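Local atomic coordinates of butyrophilin subfamily 1 member A1 (Bos taurus, PDB entry 4HH8), a protein that may act as a membrane receptor in milk-fat droplet secretion and probably restrains T-cell activation, with its two extracellular immunoglobulin domains making up this chain. Residues A[24-29]-A[98-103]; A[128-133]-A[153-158]; A[34-39]-A[121-126]; A[46-51]-A[62-67]; A[161-166]-A[188-193]. The protein carries 1 engineered substitution. All coordinates share one frame; numbering follows the deposited sequence.

How the interactions relate
Interactions 3 and 5 are the buried ones, each an apolar meeting across an immunoglobulin sandwich: 34-39 with 121-126 in the first domain, 161-166 with 188-193 in the second. Interactions 1, 2 and 4 are partly buried and lean on backbone hydrogen bonds, and interaction 4 adds a carboxylate between two arginines. Strand 117-128 serves interaction 3 and also pairs with strand 24-27 of interaction 1. Where that strand runs out, interaction 2 begins, and interactions 1 and 2 touch near the domain junction. Strands 146-155 and 186-194 are sheet neighbours linking interactions 2 and 5. Interactions 4 and 5 stand farthest apart, with centres about 51 Å from each other.

Interaction 1: residues A[24-29]-A[98-103]; sequences ILAVVG and QEVKAS
Val100 O is approached by two neighbouring residues of segment 24-29. Gly29 N donates a short bond to it, 2.7 Å from Gly29 N to Val100 O, almost straight at 169° and lying in the carbonyl plane. Val28 adds a CA-H...O contact, with 3.3 Å between Val28 CA and the same Val100 O. The backbone turns sharply here: Gly29 has a positive phi of 90°, where a CB would jam against the carbonyl oxygen of Val28, so glycine suits the bend.

The valines pack around this polar centre. In Val28, CG1 is anti to the backbone N (chi1 165°), which sets that methyl alongside Val100 O, while CG2 reaches across to the Ala102 N, 4.0 Å from Val28 CG2. Val100 also offers CB to Val27 O, with 3.9 Å between Val100 CB and Val27 O, and its CG1 meets the methyl of Ala26, with Ala26 CB 4.2 Å from Val100 CG1. At the outer end, Glu99 brings only its CG near Gly29 O.

Beyond the contact, strand 24-27 is an edge strand running parallel to strand 117-128, to which Ala26 and Val28 are bonded through Ala128. Val28 and Val100 both rest on Val127 of that strand, Val100 also touches Ala32 of strand 32-39, and Ala102 meets Tyr156 of the second domain.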
# COMPACT_ATOMS: atom_id res chain seq x y z
N ILE A 24 -0.85 7.26 5.37
CA ILE A 24 0.52 6.78 5.57
C ILE A 24 0.83 5.77 4.50
O ILE A 24 0.06 4.84 4.27
CB ILE A 24 0.76 6.10 6.95
CG1 ILE A 24 0.28 7.01 8.10
CG2 ILE A 24 2.27 5.73 7.13
CD1 ILE A 24 1.02 8.34 8.20
N LEU A 25 1.98 5.95 3.86
CA LEU A 25 2.39 5.06 2.78
C LEU A 25 3.35 4.04 3.34
O LEU A 25 4.34 4.42 3.96
CB LEU A 25 3.08 5.88 1.69
CG LEU A 25 3.31 5.28 0.30
CD1 LEU A 25 2.15 4.41 -0.13
CD2 LEU A 25 3.59 6.39 -0.73
N ALA A 26 3.08 2.76 3.11
CA ALA A 26 3.91 1.68 3.65
C ALA A 26 4.21 0.58 2.62
O ALA A 26 3.30 0.04 2.00
CB ALA A 26 3.23 1.09 4.86
N VAL A 27 5.48 0.24 2.45
CA VAL A 27 5.87 -0.82 1.54
C VAL A 27 5.68 -2.21 2.19
O VAL A 27 6.00 -2.39 3.37
CB VAL A 27 7.32 -0.61 1.06
CG1 VAL A 27 7.81 -1.83 0.30
CG2 VAL A 27 7.39 0.62 0.21
N VAL A 28 5.14 -3.17 1.44
CA VAL A 28 4.98 -4.56 1.92
C VAL A 28 6.32 -5.09 2.47
O VAL A 28 7.37 -4.92 1.86
CB VAL A 28 4.38 -5.50 0.81
CG1 VAL A 28 4.53 -7.01 1.14
CG2 VAL A 28 2.90 -5.19 0.58
N GLY A 29 6.29 -5.70 3.64
CA GLY A 29 7.49 -6.23 4.26
C GLY A 29 8.21 -5.23 5.15
O GLY A 29 9.09 -5.63 5.89
N GLN A 98 4.76 -3.96 12.26
CA GLN A 98 5.91 -4.56 11.60
C GLN A 98 5.49 -5.46 10.48
O GLN A 98 4.39 -6.05 10.53
CB GLN A 98 6.74 -5.38 12.58
CG GLN A 98 7.41 -4.50 13.62
CD GLN A 98 8.25 -5.31 14.58
OE1 GLN A 98 7.95 -6.48 14.88
NE2 GLN A 98 9.32 -4.69 15.07
N GLU A 99 6.36 -5.57 9.48
CA GLU A 99 6.16 -6.48 8.37
C GLU A 99 4.79 -6.30 7.72
O GLU A 99 3.94 -7.22 7.72
CB GLU A 99 6.43 -7.92 8.80
CG GLU A 99 7.85 -8.38 8.36
CD GLU A 99 8.70 -8.91 9.52
OE1 GLU A 99 8.46 -10.07 9.95
OE2 GLU A 99 9.63 -8.19 9.99
N VAL A 100 4.58 -5.09 7.18
CA VAL A 100 3.30 -4.74 6.57
C VAL A 100 2.95 -5.69 5.43
O VAL A 100 3.81 -6.05 4.64
CB VAL A 100 3.31 -3.27 6.10
CG1 VAL A 100 2.27 -3.02 5.00
CG2 VAL A 100 3.08 -2.38 7.30
N LYS A 101 1.70 -6.15 5.40
CA LYS A 101 1.17 -6.87 4.24
C LYS A 101 -0.01 -6.16 3.60
O LYS A 101 -0.59 -5.23 4.18
CB LYS A 101 0.79 -8.34 4.55
CG LYS A 101 0.35 -8.71 5.94
CD LYS A 101 0.64 -10.26 6.13
CE LYS A 101 0.49 -10.75 7.55
NZ LYS A 101 -0.95 -10.84 8.02
N ALA A 102 -0.38 -6.62 2.40
CA ALA A 102 -1.53 -6.11 1.66
C ALA A 102 -2.84 -6.04 2.46
O ALA A 102 -3.59 -5.07 2.35
CB ALA A 102 -1.74 -6.93 0.38
N SER A 103 -3.11 -7.05 3.27
CA SER A 103 -4.30 -7.05 4.14
C SER A 103 -4.33 -5.95 5.22
O SER A 103 -5.40 -5.64 5.76
CB SER A 103 -4.43 -8.41 4.83
OG SER A 103 -3.19 -8.73 5.45

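Interaction 2: residues A[128-133]-A[153-158]; sequences AALGSD and VGWYPE
Trp155 turns its CG back beside its own backbone N (chi1 -59°) and stands its indole up (chi2 78°), which lays one ring face against Gly131. Ser132, in turn, holds OG between its backbone N and carbonyl carbon (chi1 56°), the setting from which the hydroxyl oxygen can take a bond from Val153.

Gly131 N sits over the ring, 3.2 Å above the Trp155 plane, and Gly131 CA makes a CH-pi contact 3.5 Å from the centroid of the five-membered ring. A CB on Gly131 would run into Trp155 NE1 and Val153 O, so this closeness depends on glycine. Farther along the six-membered ring, Leu130 CD1 leans obliquely on Trp155 CZ3 at 3.7 Å.

Hydrogen bonds flank the indole. Ala129 and Tyr156 form a lone antiparallel hydrogen-bonded pair, with 2.9 Å from Ala129 N to Tyr156 O and 3.0 Å from Tyr156 N to Ala129 O. At the other end of the contact, Ser132 N gives to Val153 O at 2.9 Å, and Ser132 OG accepts from Val153 N at the same length. The Gly154-Trp155 step is a G1 beta bulge opposite Phe186.

Trp155 NE1 finds its acceptor in Ser152 OG, and Ala129 O has a second donor in Asn208. The linker from the first domain is thus held by hydrogen bonds at both ends, one of them to the Ser132 hydroxyl: peptide polar groups are paired there, and Gly131 packs on the aromatic face between them.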
# COMPACT_ATOMS: atom_id res chain seq x y z
N ALA A 128 1.82 -0.58 -0.44
CA ALA A 128 2.27 -0.68 -1.80
C ALA A 128 3.36 -1.76 -1.93
O ALA A 128 4.12 -2.00 -1.01
CB ALA A 128 2.82 0.66 -2.27
N ALA A 129 3.38 -2.43 -3.07
CA ALA A 129 4.51 -3.29 -3.39
C ALA A 129 4.84 -3.01 -4.80
O ALA A 129 3.96 -2.81 -5.64
CB ALA A 129 4.17 -4.74 -3.22
N LEU A 130 6.13 -3.02 -5.06
CA LEU A 130 6.65 -2.85 -6.37
C LEU A 130 7.04 -4.22 -6.90
O LEU A 130 7.72 -4.96 -6.21
CB LEU A 130 7.89 -2.03 -6.19
CG LEU A 130 8.51 -1.41 -7.39
CD1 LEU A 130 7.67 -0.22 -7.85
CD2 LEU A 130 9.73 -0.99 -6.64
N GLY A 131 6.61 -4.55 -8.11
CA GLY A 131 6.81 -5.91 -8.64
C GLY A 131 8.07 -6.15 -9.44
O GLY A 131 8.99 -5.34 -9.38
N SER A 132 8.09 -7.25 -10.19
CA SER A 132 9.27 -7.73 -10.90
C SER A 132 9.52 -6.96 -12.18
O SER A 132 8.56 -6.38 -12.73
CB SER A 132 9.09 -9.19 -11.28
OG SER A 132 7.90 -9.36 -12.04
N ASP A 133 10.77 -6.99 -12.66
CA ASP A 133 11.13 -6.53 -14.00
C ASP A 133 10.17 -7.09 -15.05
O ASP A 133 10.05 -8.32 -15.18
CB ASP A 133 12.56 -6.94 -14.38
CG ASP A 133 13.63 -6.16 -13.61
OD1 ASP A 133 13.34 -5.48 -12.61
OD2 ASP A 133 14.81 -6.26 -14.00
N VAL A 153 5.00 -9.54 -11.99
CA VAL A 153 4.52 -10.27 -10.84
C VAL A 153 4.73 -9.41 -9.60
O VAL A 153 5.75 -8.73 -9.50
CB VAL A 153 5.38 -11.56 -10.78
CG1 VAL A 153 5.66 -12.05 -9.37
CG2 VAL A 153 4.77 -12.65 -11.68
N GLY A 154 3.76 -9.38 -8.67
CA GLY A 154 4.01 -8.84 -7.30
C GLY A 154 3.70 -7.36 -7.01
O GLY A 154 4.36 -6.72 -6.18
N TRP A 155 2.69 -6.80 -7.65
CA TRP A 155 2.39 -5.39 -7.46
C TRP A 155 1.26 -5.23 -6.50
O TRP A 155 0.36 -6.04 -6.49
CB TRP A 155 2.01 -4.73 -8.78
CG TRP A 155 3.09 -4.85 -9.77
CD1 TRP A 155 3.40 -5.96 -10.50
CD2 TRP A 155 4.06 -3.85 -10.09
NE1 TRP A 155 4.49 -5.69 -11.29
CE2 TRP A 155 4.92 -4.41 -11.06
CE3 TRP A 155 4.26 -2.51 -9.69
CZ2 TRP A 155 5.99 -3.70 -11.61
CZ3 TRP A 155 5.32 -1.80 -10.26
CH2 TRP A 155 6.19 -2.41 -11.18
N TYR A 156 1.30 -4.16 -5.72
CA TYR A 156 0.17 -3.82 -4.92
C TYR A 156 0.08 -2.30 -4.84
O TYR A 156 1.10 -1.65 -4.66
CB TYR A 156 0.23 -4.50 -3.52
CG TYR A 156 -1.12 -4.39 -2.86
CD1 TYR A 156 -2.10 -5.37 -3.07
CD2 TYR A 156 -1.45 -3.27 -2.10
CE1 TYR A 156 -3.36 -5.25 -2.49
CE2 TYR A 156 -2.71 -3.14 -1.53
CZ TYR A 156 -3.65 -4.12 -1.74
OH TYR A 156 -4.88 -3.97 -1.17
N PRO A 157 -1.11 -1.71 -5.06
CA PRO A 157 -2.36 -2.34 -5.47
C PRO A 157 -2.30 -2.66 -6.97
O PRO A 157 -1.20 -2.89 -7.50
CB PRO A 157 -3.43 -1.26 -5.11
CG PRO A 157 -2.63 0.14 -5.37
CD PRO A 157 -1.24 -0.23 -4.85
N GLU A 158 -3.45 -2.71 -7.64
CA GLU A 158 -3.49 -2.92 -9.08
C GLU A 158 -2.53 -1.93 -9.76
O GLU A 158 -2.67 -0.72 -9.59
CB GLU A 158 -4.91 -2.73 -9.61
CG GLU A 158 -5.92 -3.82 -9.16
CD GLU A 158 -6.63 -3.51 -7.80
OE1 GLU A 158 -6.14 -2.71 -6.97
OE2 GLU A 158 -7.71 -4.05 -7.56

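Interaction 3: residues A[34-39]-A[121-126]; sequences LPCRLS and AIVHLK
Val123 leaves strand 121-126 with CB directed at strand 34-39, and its two methyls then part to serve different neighbours. CG1, anti to the backbone N (chi1 -163°), meets the beginning of the opposing strand: it lies 4.1 Å from Leu34 CB and equally 4.1 Å from Pro35 CD, coming at the proline roughly at a right angle. CG2 goes the other way. It presses on the sulfur of Cys36, with 3.4 Å between Val123 CG2 and Cys36 SG, and it also sits 3.5 Å from Pro35 O. That makes the sulfur-methyl meeting the tightest spot in the contact.

One step along, Leu34 reaches past Val123 to Leu125. Leu34 CD1 and Leu125 CD1 are 4.2 Å apart, the two side chains crossing at about a right angle, and Ile24 and Ala26 of strand 24-27 pack on Leu125.

The two backbones are too far apart to pair, their axes 7.6 Å apart at closest and nearly antiparallel at 162°. Each belongs to its own sheet: strand 32-39 is bonded to strand 92-97, and strand 117-128 lies next to strand 106-114. Cys36 carries the disulfide to Cys110, so Val123 packs against the bridge that joins the two layers. Apolar residues gathered around such a cross-sheet cystine form the core of an immunoglobulin V-set sandwich, here the membrane-distal domain of butyrophilin.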
# COMPACT_ATOMS: atom_id res chain seq x y z
N LEU A 34 1.59 4.54 12.44
CA LEU A 34 0.30 5.21 12.37
C LEU A 34 0.18 6.21 13.50
O LEU A 34 -0.16 5.84 14.61
CB LEU A 34 -0.84 4.21 12.48
CG LEU A 34 -1.13 3.32 11.27
CD1 LEU A 34 0.12 2.85 10.55
CD2 LEU A 34 -1.97 2.14 11.71
N PRO A 35 0.44 7.49 13.23
CA PRO A 35 0.52 8.50 14.32
C PRO A 35 -0.82 9.12 14.59
O PRO A 35 -1.69 9.14 13.72
CB PRO A 35 1.49 9.54 13.77
CG PRO A 35 1.46 9.32 12.16
CD PRO A 35 0.66 8.06 11.88
N CYS A 36 -1.03 9.53 15.82
CA CYS A 36 -2.14 10.40 16.20
C CYS A 36 -1.63 11.22 17.38
O CYS A 36 -0.74 10.77 18.12
CB CYS A 36 -3.36 9.60 16.61
SG CYS A 36 -4.24 8.83 15.27
N ARG A 37 -2.17 12.42 17.54
CA ARG A 37 -1.72 13.30 18.61
C ARG A 37 -2.88 14.01 19.27
O ARG A 37 -3.93 14.22 18.65
CB ARG A 37 -0.64 14.30 18.14
CG ARG A 37 -1.06 15.18 16.96
CD ARG A 37 -0.20 16.45 16.76
NE ARG A 37 -0.91 17.38 15.85
CZ ARG A 37 -0.36 18.37 15.13
NH1 ARG A 37 0.95 18.61 15.17
NH2 ARG A 37 -1.14 19.12 14.35
N LEU A 38 -2.68 14.37 20.53
CA LEU A 38 -3.63 15.20 21.26
C LEU A 38 -3.52 16.65 20.82
O LEU A 38 -2.42 17.11 20.48
CB LEU A 38 -3.37 15.10 22.77
CG LEU A 38 -3.85 13.78 23.41
CD1 LEU A 38 -3.64 13.81 24.93
CD2 LEU A 38 -5.31 13.44 23.09
N SER A 39 -4.66 17.35 20.84
CA SER A 39 -4.74 18.82 20.80
C SER A 39 -5.56 19.25 22.01
O SER A 39 -6.71 18.84 22.16
CB SER A 39 -5.44 19.33 19.54
OG SER A 39 -5.12 20.71 19.32
N ALA A 121 -9.67 9.76 16.06
CA ALA A 121 -9.35 10.24 14.73
C ALA A 121 -9.12 9.05 13.85
O ALA A 121 -9.22 7.92 14.29
CB ALA A 121 -8.12 11.12 14.77
N ILE A 122 -8.79 9.32 12.59
CA ILE A 122 -8.70 8.33 11.54
C ILE A 122 -7.30 8.40 10.98
O ILE A 122 -6.79 9.49 10.78
CB ILE A 122 -9.76 8.64 10.44
CG1 ILE A 122 -11.16 8.33 10.96
CG2 ILE A 122 -9.50 7.88 9.12
CD1 ILE A 122 -12.30 8.88 10.12
N VAL A 123 -6.67 7.25 10.78
CA VAL A 123 -5.42 7.16 10.02
C VAL A 123 -5.63 6.17 8.88
O VAL A 123 -6.22 5.09 9.07
CB VAL A 123 -4.24 6.64 10.88
CG1 VAL A 123 -2.86 6.95 10.21
CG2 VAL A 123 -4.26 7.23 12.25
N HIS A 124 -5.18 6.55 7.69
CA HIS A 124 -5.32 5.67 6.55
C HIS A 124 -3.96 5.09 6.33
O HIS A 124 -3.01 5.84 6.24
CB HIS A 124 -5.81 6.41 5.29
CG HIS A 124 -7.18 7.02 5.44
ND1 HIS A 124 -8.34 6.27 5.36
CD2 HIS A 124 -7.57 8.30 5.66
CE1 HIS A 124 -9.38 7.06 5.52
NE2 HIS A 124 -8.94 8.30 5.71
N LEU A 125 -3.87 3.76 6.33
CA LEU A 125 -2.65 3.10 5.87
C LEU A 125 -2.80 2.73 4.40
O LEU A 125 -3.76 2.10 4.00
CB LEU A 125 -2.38 1.84 6.69
CG LEU A 125 -1.07 1.18 6.28
CD1 LEU A 125 0.11 2.14 6.43
CD2 LEU A 125 -0.85 -0.08 7.08
N LYS A 126 -1.86 3.15 3.57
CA LYS A 126 -1.86 2.76 2.16
C LYS A 126 -0.67 1.88 1.91
O LYS A 126 0.43 2.36 2.01
CB LYS A 126 -1.74 3.98 1.23
CG LYS A 126 -3.00 4.84 1.12
CD LYS A 126 -4.06 4.17 0.33
CE LYS A 126 -5.10 5.16 -0.09
NZ LYS A 126 -6.07 4.40 -0.88

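Interaction 4: residues A[46-51]-A[62-67]; sequences GMELRW and LSREGQ. Unlike the reference sequence in segment 62-67: Leu62 (reference Val).
Leu49 and Ser63 hold the tight part of this contact, bonded to each other twice as an antiparallel hydrogen-bonded pair. Ser63 N to Leu49 O measures 2.9 Å, and Leu49 N to Ser63 O 3.1 Å. On the next rung, Arg50 faces Leu62 in a non-hydrogen-bonded pair. Leu62 CG is anti to its backbone N (chi1 -175°), which carries the methyls back over the first strand: CD1 lies 3.7 Å from Arg50 CB and 3.8 Å from Glu48 CG, while CD2 comes over a face of the Arg50 guanidinium, 3.6 Å from Arg50 NH2.

The segments form a beta hairpin in the larger sheet of the V-set domain, strand 48-52 being bonded on its other side to strand 106-114. Leu49 looks inward to Phe112.

Toward solvent the grip is slacker. Glu48 divides its carboxylate between two arginines: OE1 takes a weak bond from Arg64 NE at 3.4 Å, at the guanidinium edge, with the planes nearly perpendicular, and OE2 takes an equally weak one from Arg50 NE. With an alanine here instead of Glu48, the two guanidinium groups, 3.8 Å apart between Arg50 NH2 and Arg64 NH2, would probably be left without the negative charge between them. Both arginines have other anchors, Arg64 in Glu72 and Arg50 in Val56 O. From Arg64 to Gln67 the chain reverses in a type I' turn, where Glu65 and Gly66 barely brush Gly46.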
# COMPACT_ATOMS: atom_id res chain seq x y z
N GLY A 46 -0.24 7.27 30.39
CA GLY A 46 -1.25 6.70 31.32
C GLY A 46 -2.67 6.66 30.79
O GLY A 46 -3.57 6.16 31.47
N MSE A 47 -2.88 7.18 29.59
CA MSE A 47 -4.19 7.19 28.97
C MSE A 47 -4.46 5.84 28.34
O MSE A 47 -3.54 5.10 28.06
CB MSE A 47 -4.24 8.26 27.87
CG MSE A 47 -4.35 9.66 28.40
SE MSE A 47 -4.84 10.89 26.96
CE MSE A 47 -6.73 10.58 26.76
N GLU A 48 -5.71 5.54 28.08
CA GLU A 48 -6.00 4.42 27.23
C GLU A 48 -5.80 4.85 25.79
O GLU A 48 -6.46 5.78 25.32
CB GLU A 48 -7.43 3.88 27.43
CG GLU A 48 -7.83 2.79 26.41
CD GLU A 48 -9.29 2.35 26.52
OE1 GLU A 48 -9.78 2.22 27.66
OE2 GLU A 48 -9.96 2.12 25.48
N LEU A 49 -4.86 4.17 25.13
CA LEU A 49 -4.53 4.34 23.70
C LEU A 49 -4.99 3.09 22.96
O LEU A 49 -4.47 2.02 23.22
CB LEU A 49 -3.02 4.49 23.52
CG LEU A 49 -2.35 5.57 24.40
CD1 LEU A 49 -0.84 5.53 24.29
CD2 LEU A 49 -2.86 7.00 24.14
N ARG A 50 -5.95 3.22 22.04
CA ARG A 50 -6.48 2.07 21.31
C ARG A 50 -6.44 2.33 19.81
O ARG A 50 -7.00 3.31 19.34
CB ARG A 50 -7.93 1.80 21.71
CG ARG A 50 -8.55 0.58 21.01
CD ARG A 50 -10.07 0.43 21.26
NE ARG A 50 -10.32 0.16 22.68
CZ ARG A 50 -10.50 -1.05 23.22
NH1 ARG A 50 -10.48 -2.16 22.47
NH2 ARG A 50 -10.68 -1.14 24.53
N TRP A 51 -5.78 1.47 19.05
CA TRP A 51 -5.93 1.52 17.60
C TRP A 51 -6.80 0.34 17.18
O TRP A 51 -6.65 -0.76 17.71
CB TRP A 51 -4.58 1.45 16.90
CG TRP A 51 -3.89 2.75 16.69
CD1 TRP A 51 -3.73 3.39 15.52
CD2 TRP A 51 -3.24 3.55 17.69
NE1 TRP A 51 -3.01 4.54 15.71
CE2 TRP A 51 -2.70 4.66 17.03
CE3 TRP A 51 -3.01 3.39 19.06
CZ2 TRP A 51 -1.98 5.66 17.69
CZ3 TRP A 51 -2.29 4.38 19.73
CH2 TRP A 51 -1.79 5.51 19.03
N LEU A 62 -3.60 -1.98 21.97
CA LEU A 62 -4.24 -1.45 23.16
C LEU A 62 -3.23 -1.29 24.30
O LEU A 62 -2.54 -2.24 24.70
CB LEU A 62 -5.45 -2.29 23.58
CG LEU A 62 -6.25 -1.74 24.76
CD1 LEU A 62 -6.74 -0.29 24.53
CD2 LEU A 62 -7.44 -2.66 25.19
N SER A 63 -3.10 -0.05 24.77
CA SER A 63 -2.37 0.24 26.00
C SER A 63 -3.36 0.77 27.02
O SER A 63 -4.18 1.63 26.68
CB SER A 63 -1.31 1.29 25.76
OG SER A 63 -0.48 1.41 26.88
N ARG A 64 -3.31 0.25 28.24
CA ARG A 64 -3.96 0.90 29.40
C ARG A 64 -3.00 1.00 30.55
O ARG A 64 -2.17 0.12 30.76
CB ARG A 64 -5.18 0.12 29.88
CG ARG A 64 -6.45 0.39 29.12
CD ARG A 64 -7.67 -0.05 29.96
NE ARG A 64 -8.69 -0.65 29.10
CZ ARG A 64 -8.77 -1.95 28.81
NH1 ARG A 64 -7.89 -2.80 29.33
NH2 ARG A 64 -9.72 -2.40 28.01
N GLU A 65 -3.09 2.09 31.31
CA GLU A 65 -2.25 2.27 32.49
C GLU A 65 -0.79 1.97 32.16
O GLU A 65 -0.11 1.23 32.88
CB GLU A 65 -2.74 1.38 33.65
CG GLU A 65 -3.36 2.16 34.82
CD GLU A 65 -4.88 2.24 34.75
OE1 GLU A 65 -5.56 1.20 34.95
OE2 GLU A 65 -5.40 3.36 34.50
N GLY A 66 -0.32 2.56 31.05
CA GLY A 66 1.05 2.40 30.56
C GLY A 66 1.49 0.98 30.23
O GLY A 66 2.69 0.72 30.08
N GLN A 67 0.55 0.06 30.08
CA GLN A 67 0.94 -1.29 29.64
C GLN A 67 0.16 -1.83 28.43
O GLN A 67 -1.07 -1.72 28.33
CB GLN A 67 0.94 -2.29 30.81
CG GLN A 67 1.61 -1.71 32.09
CD GLN A 67 2.41 -2.72 32.90
OE1 GLN A 67 1.97 -3.86 33.13
NE2 GLN A 67 3.60 -2.30 33.36

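Interaction 5: residues A[161-166]-A[188-193]; sequences VQWQTH and VRASVI. Unlike the reference sequence in segment 161-166: Gln164 (reference Arg).
Val192 sets a methyl squarely over the indole of Trp163. Its CG1 is 3.8 Å from the centroid of the six-membered ring and only 7° off the normal, a CH-pi contact over the face. Val192 places that methyl between its own backbone N and carbonyl carbon (chi1 87°), aimed at the tryptophan coming from the opposite direction. The rim of the same ring meets strand 188-193 differently: Trp163 CZ2 is 3.5 Å from Ala190 O, which lies at the edge near the ring plane, and Ala190 CB stands 4.2 Å from Trp163 CZ2.

Val161 fills in beside the indole. Its CG1 touches Ala190 CB at 3.9 Å, and its CG2 slides past the Val188 methyl, Val161 CG2 to Val188 CG2 being 3.5 Å.

One shell out, Trp163 NE1 is bonded to Ser173 OG, a bond that would resist turning of the ring, and Phe171 meets it with planes at about 25°. Trp163 also packs on Cys150, whose disulfide to Cys204 ties the sheet of strand 186-194 to that of strand 160-165. Replacing Trp163 with an alanine would probably open a gap against Val192 and beside Cys150, and leave Ser173 without its indole donor. A tryptophan against the cystine is the hallmark core of an immunoglobulin domain, here the membrane-proximal one.

The axes of the two segments come no closer than 9.0 Å, so the strands are joined by shape rather than by backbone bonds: cohesion rests on dispersion and on burial of apolar surface, with the one polar group of the indole satisfied by Ser173.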
# COMPACT_ATOMS: atom_id res chain seq x y z
N VAL A 161 -0.53 -0.38 -16.69
CA VAL A 161 0.27 -0.80 -17.81
C VAL A 161 0.25 0.34 -18.84
O VAL A 161 -0.80 0.88 -19.11
CB VAL A 161 -0.32 -2.05 -18.46
CG1 VAL A 161 0.52 -2.50 -19.63
CG2 VAL A 161 -0.48 -3.24 -17.42
N GLN A 162 1.40 0.70 -19.42
CA GLN A 162 1.44 1.71 -20.47
C GLN A 162 2.33 1.18 -21.59
O GLN A 162 3.46 0.78 -21.34
CB GLN A 162 1.92 3.07 -19.89
CG GLN A 162 2.42 4.15 -20.88
CD GLN A 162 3.46 5.16 -20.24
OE1 GLN A 162 4.58 4.78 -19.80
NE2 GLN A 162 3.09 6.44 -20.22
N TRP A 163 1.82 1.14 -22.80
CA TRP A 163 2.64 0.82 -23.97
C TRP A 163 3.04 2.10 -24.68
O TRP A 163 2.22 2.99 -24.84
CB TRP A 163 1.86 -0.03 -24.97
CG TRP A 163 1.40 -1.33 -24.43
CD1 TRP A 163 0.24 -1.57 -23.74
CD2 TRP A 163 2.09 -2.56 -24.51
NE1 TRP A 163 0.16 -2.89 -23.41
CE2 TRP A 163 1.29 -3.52 -23.86
CE3 TRP A 163 3.31 -2.97 -25.11
CZ2 TRP A 163 1.64 -4.87 -23.80
CZ3 TRP A 163 3.67 -4.33 -25.03
CH2 TRP A 163 2.83 -5.25 -24.37
N GLN A 164 4.27 2.14 -25.16
CA GLN A 164 4.79 3.31 -25.85
C GLN A 164 5.60 2.92 -27.05
O GLN A 164 6.32 1.93 -27.00
CB GLN A 164 5.70 4.08 -24.91
CG GLN A 164 5.06 5.21 -24.20
CD GLN A 164 6.09 6.03 -23.47
OE1 GLN A 164 6.74 5.53 -22.55
NE2 GLN A 164 6.27 7.27 -23.89
N THR A 165 5.49 3.71 -28.13
CA THR A 165 6.40 3.57 -29.30
C THR A 165 7.74 4.15 -28.88
O THR A 165 7.83 4.76 -27.80
CB THR A 165 5.89 4.30 -30.61
OG1 THR A 165 6.16 5.71 -30.57
CG2 THR A 165 4.39 4.10 -30.83
N HIS A 166 8.77 3.97 -29.70
CA HIS A 166 10.09 4.58 -29.41
C HIS A 166 10.02 6.12 -29.40
O HIS A 166 10.74 6.79 -28.64
CB HIS A 166 11.18 4.05 -30.37
CG HIS A 166 12.59 4.34 -29.92
ND1 HIS A 166 12.95 4.50 -28.60
CD2 HIS A 166 13.73 4.49 -30.64
CE1 HIS A 166 14.25 4.75 -28.52
NE2 HIS A 166 14.75 4.75 -29.74
N VAL A 188 0.34 -9.17 -13.38
CA VAL A 188 -0.31 -8.42 -14.44
C VAL A 188 0.09 -8.98 -15.80
O VAL A 188 1.26 -9.20 -16.05
CB VAL A 188 -0.00 -6.87 -14.34
CG1 VAL A 188 1.47 -6.57 -14.52
CG2 VAL A 188 -0.87 -6.06 -15.38
N ARG A 189 -0.88 -9.23 -16.65
CA ARG A 189 -0.61 -9.65 -18.02
C ARG A 189 -1.30 -8.64 -18.97
O ARG A 189 -2.45 -8.33 -18.80
CB ARG A 189 -1.21 -11.04 -18.26
CG ARG A 189 -0.35 -12.19 -17.81
CD ARG A 189 -0.69 -13.46 -18.66
NE ARG A 189 -0.51 -14.70 -17.88
CZ ARG A 189 -1.08 -15.87 -18.17
NH1 ARG A 189 -1.86 -16.01 -19.25
NH2 ARG A 189 -0.88 -16.93 -17.38
N ALA A 190 -0.60 -8.17 -19.98
CA ALA A 190 -1.26 -7.35 -20.96
C ALA A 190 -0.79 -7.68 -22.36
O ALA A 190 0.39 -7.90 -22.57
CB ALA A 190 -1.02 -5.90 -20.65
N SER A 191 -1.72 -7.66 -23.31
CA SER A 191 -1.45 -8.00 -24.69
C SER A 191 -1.81 -6.92 -25.63
O SER A 191 -2.80 -6.22 -25.41
CB SER A 191 -2.22 -9.24 -25.12
OG SER A 191 -1.47 -10.34 -24.66
N VAL A 192 -1.06 -6.82 -26.71
CA VAL A 192 -1.28 -5.82 -27.70
C VAL A 192 -1.01 -6.50 -29.06
O VAL A 192 -0.26 -7.50 -29.14
CB VAL A 192 -0.38 -4.62 -27.34
CG1 VAL A 192 1.04 -4.71 -27.92
CG2 VAL A 192 -1.04 -3.35 -27.51
N ILE A 193 -1.65 -6.02 -30.11
CA ILE A 193 -1.31 -6.50 -31.46
C ILE A 193 -0.64 -5.34 -32.20
O ILE A 193 -1.22 -4.27 -32.32
CB ILE A 193 -2.55 -7.06 -32.18
CG1 ILE A 193 -3.07 -8.29 -31.42
CG2 ILE A 193 -2.20 -7.43 -33.61
CD1 ILE A 193 -4.37 -8.85 -31.93